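Long-range contact in lectin (Remusatia vivipara, PDB 3R0E), which probably binds mannose through a bulb-type (beta-prism II) lectin domain and agglutinates rabbit erythrocytes: residues K24-L28 against L38-K42. Sequence-based numbering, arbitrary orientation.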
ATOM      1  N   LYS B  24       1.145  -4.077  12.422  1.00 34.69           N
ATOM      2  CA  LYS B  24       1.093  -5.127  13.441  1.00 35.62           C
ATOM      3  C   LYS B  24       2.169  -4.995  14.521  1.00 35.41           C
ATOM      4  O   LYS B  24       1.849  -4.901  15.711  1.00 35.59           O
ATOM      5  CB  LYS B  24       1.214  -6.496  12.769  1.00 36.39           C
ATOM      6  CG  LYS B  24       0.272  -7.559  13.334  1.00 38.75           C
ATOM      7  CD  LYS B  24       0.336  -8.850  12.498  1.00 41.86           C
ATOM      8  CE  LYS B  24      -1.020  -9.563  12.452  1.00 44.20           C
ATOM      9  NZ  LYS B  24      -2.100  -8.727  11.808  1.00 44.72           N
ATOM     10  N   ASN B  25       3.434  -4.979  14.098  1.00 34.79           N
ATOM     11  CA  ASN B  25       4.571  -4.917  15.026  1.00 34.11           C
ATOM     12  C   ASN B  25       5.485  -3.708  14.824  1.00 33.13           C
ATOM     13  O   ASN B  25       6.574  -3.645  15.397  1.00 32.98           O
ATOM     14  CB  ASN B  25       5.398  -6.212  14.937  1.00 34.49           C
ATOM     15  CG  ASN B  25       4.646  -7.425  15.463  1.00 35.86           C
ATOM     16  OD1 ASN B  25       4.433  -8.395  14.737  1.00 38.13           O
ATOM     17  ND2 ASN B  25       4.227  -7.368  16.727  1.00 36.47           N
ATOM     18  N   HIS B  26       5.038  -2.752  14.013  1.00 32.10           N
ATOM     19  CA  HIS B  26       5.890  -1.649  13.575  1.00 30.82           C
ATOM     20  C   HIS B  26       5.162  -0.315  13.541  1.00 30.67           C
ATOM     21  O   HIS B  26       3.952  -0.266  13.333  1.00 30.58           O
ATOM     22  CB  HIS B  26       6.451  -1.934  12.183  1.00 30.56           C
ATOM     23  CG  HIS B  26       7.147  -3.253  12.069  1.00 29.82           C
ATOM     24  ND1 HIS B  26       8.508  -3.395  12.246  1.00 29.52           N
ATOM     25  CD2 HIS B  26       6.669  -4.490  11.812  1.00 28.50           C
ATOM     26  CE1 HIS B  26       8.837  -4.662  12.088  1.00 28.97           C
ATOM     27  NE2 HIS B  26       7.740  -5.348  11.827  1.00 28.67           N
ATOM     28  N   GLN B  27       5.928   0.757  13.727  1.00 30.36           N
ATOM     29  CA  GLN B  27       5.441   2.125  13.634  1.00 30.50           C
ATOM     30  C   GLN B  27       6.436   2.968  12.848  1.00 29.80           C
ATOM     31  O   GLN B  27       7.645   2.809  12.988  1.00 29.52           O
ATOM     32  CB  GLN B  27       5.281   2.756  15.022  1.00 30.93           C
ATOM     33  CG  GLN B  27       4.126   2.221  15.862  1.00 34.18           C
ATOM     34  CD  GLN B  27       3.814   3.126  17.055  1.00 38.28           C
ATOM     35  OE1 GLN B  27       4.710   3.533  17.799  1.00 40.90           O
ATOM     36  NE2 GLN B  27       2.540   3.447  17.234  1.00 39.78           N
ATOM     37  N   LEU B  28       5.911   3.872  12.026  1.00 29.19           N
ATOM     38  CA  LEU B  28       6.729   4.829  11.314  1.00 28.29           C
ATOM     39  C   LEU B  28       6.264   6.234  11.710  1.00 28.14           C
ATOM     40  O   LEU B  28       5.158   6.640  11.370  1.00 28.08           O
ATOM     41  CB  LEU B  28       6.606   4.596   9.808  1.00 27.90           C
ATOM     42  CG  LEU B  28       7.391   5.527   8.888  1.00 27.04           C
ATOM     43  CD1 LEU B  28       8.899   5.348   9.073  1.00 25.33           C
ATOM     44  CD2 LEU B  28       6.973   5.295   7.454  1.00 25.39           C
ATOM     45  N   LEU B  38      11.307   4.413  11.859  1.00 27.68           N
ATOM     46  CA  LEU B  38      10.589   3.169  11.802  1.00 28.31           C
ATOM     47  C   LEU B  38      11.011   2.340  13.010  1.00 28.70           C
ATOM     48  O   LEU B  38      12.155   1.910  13.102  1.00 28.85           O
ATOM     49  CB  LEU B  38      10.874   2.452  10.471  1.00 28.15           C
ATOM     50  CG  LEU B  38      10.480   0.997  10.156  1.00 28.82           C
ATOM     51  CD1 LEU B  38       9.464   0.350  11.079  1.00 29.11           C
ATOM     52  CD2 LEU B  38      10.010   0.883   8.711  1.00 29.56           C
ATOM     53  N   TYR B  39      10.081   2.141  13.939  1.00 28.60           N
ATOM     54  CA  TYR B  39      10.335   1.342  15.129  1.00 28.77           C
ATOM     55  C   TYR B  39       9.950  -0.098  14.900  1.00 28.93           C
ATOM     56  O   TYR B  39       8.862  -0.385  14.391  1.00 29.19           O
ATOM     57  CB  TYR B  39       9.563   1.889  16.332  1.00 28.53           C
ATOM     58  CG  TYR B  39      10.114   3.197  16.819  1.00 29.07           C
ATOM     59  CD1 TYR B  39      11.229   3.239  17.656  1.00 28.50           C
ATOM     60  CD2 TYR B  39       9.546   4.402  16.412  1.00 29.60           C
ATOM     61  CE1 TYR B  39      11.748   4.449  18.089  1.00 28.98           C
ATOM     62  CE2 TYR B  39      10.053   5.613  16.846  1.00 30.00           C
ATOM     63  CZ  TYR B  39      11.150   5.632  17.687  1.00 29.80           C
ATOM     64  OH  TYR B  39      11.658   6.844  18.095  1.00 29.90           O
ATOM     65  N   GLY B  40      10.839  -1.001  15.295  1.00 29.05           N
ATOM     66  CA  GLY B  40      10.592  -2.430  15.180  1.00 29.34           C
ATOM     67  C   GLY B  40      11.521  -3.057  14.166  1.00 29.70           C
ATOM     68  O   GLY B  40      12.209  -2.357  13.423  1.00 29.21           O
ATOM     69  N   GLY B  41      11.533  -4.386  14.139  1.00 30.20           N
ATOM     70  CA  GLY B  41      12.454  -5.124  13.300  1.00 31.00           C
ATOM     71  C   GLY B  41      13.825  -5.242  13.951  1.00 32.07           C
ATOM     72  O   GLY B  41      14.073  -4.703  15.033  1.00 31.91           O
ATOM     73  N   LYS B  42      14.719  -5.941  13.262  1.00 32.52           N
ATOM     74  CA  LYS B  42      16.055  -6.222  13.743  1.00 33.09           C
ATOM     75  C   LYS B  42      16.824  -4.938  14.043  1.00 33.05           C
ATOM     76  O   LYS B  42      17.351  -4.782  15.148  1.00 33.33           O
ATOM     77  CB  LYS B  42      16.784  -7.100  12.717  1.00 33.32           C
ATOM     78  CG  LYS B  42      18.062  -7.749  13.190  1.00 35.40           C
ATOM     79  CD  LYS B  42      18.383  -8.983  12.345  1.00 38.68           C
ATOM     80  CE  LYS B  42      19.830  -9.393  12.495  1.00 40.19           C
ATOM     81  NZ  LYS B  42      20.171 -10.586  11.667  1.00 41.98           N
TER
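Gln27 and Tyr39 form the last hydrogen-bonded pair at the open end of an antiparallel beta hairpin, strands 27-30 and 36-39, in one sheet of the beta-prism II fold. Of its two bonds, Tyr39 N to Gln27 O is the shorter at 2.7 Å and Gln27 N to Tyr39 O the longer at 3.2 Å. Leu28 and Leu38 make the adjoining non-hydrogen-bonded pair, and beyond Tyr39 the chain leaves the ladder through Gly40 and Gly41. On the Leu face the two leucine side chains cross at about a right angle, with Leu28 CD1 on Leu38 CB (3.8 Å), and both rest on Leu92 of strand 89-92, tying this sheet to its neighbour in the prism. The other face carries Gln27 and Tyr39; the hydroxyl of Tyr39 is hydrogen-bonded to the side-chain NE2 of Gln31, and Tyr39 and Gln31 probably both belong to the mannose site. His26, with CG anti to its carbonyl carbon (chi1 -53°), lays its ring beside the diglycine. There its buried ND1 finds no hydrogen-bonding partner, while CE1 lies 3.4 Å from Gly41 N.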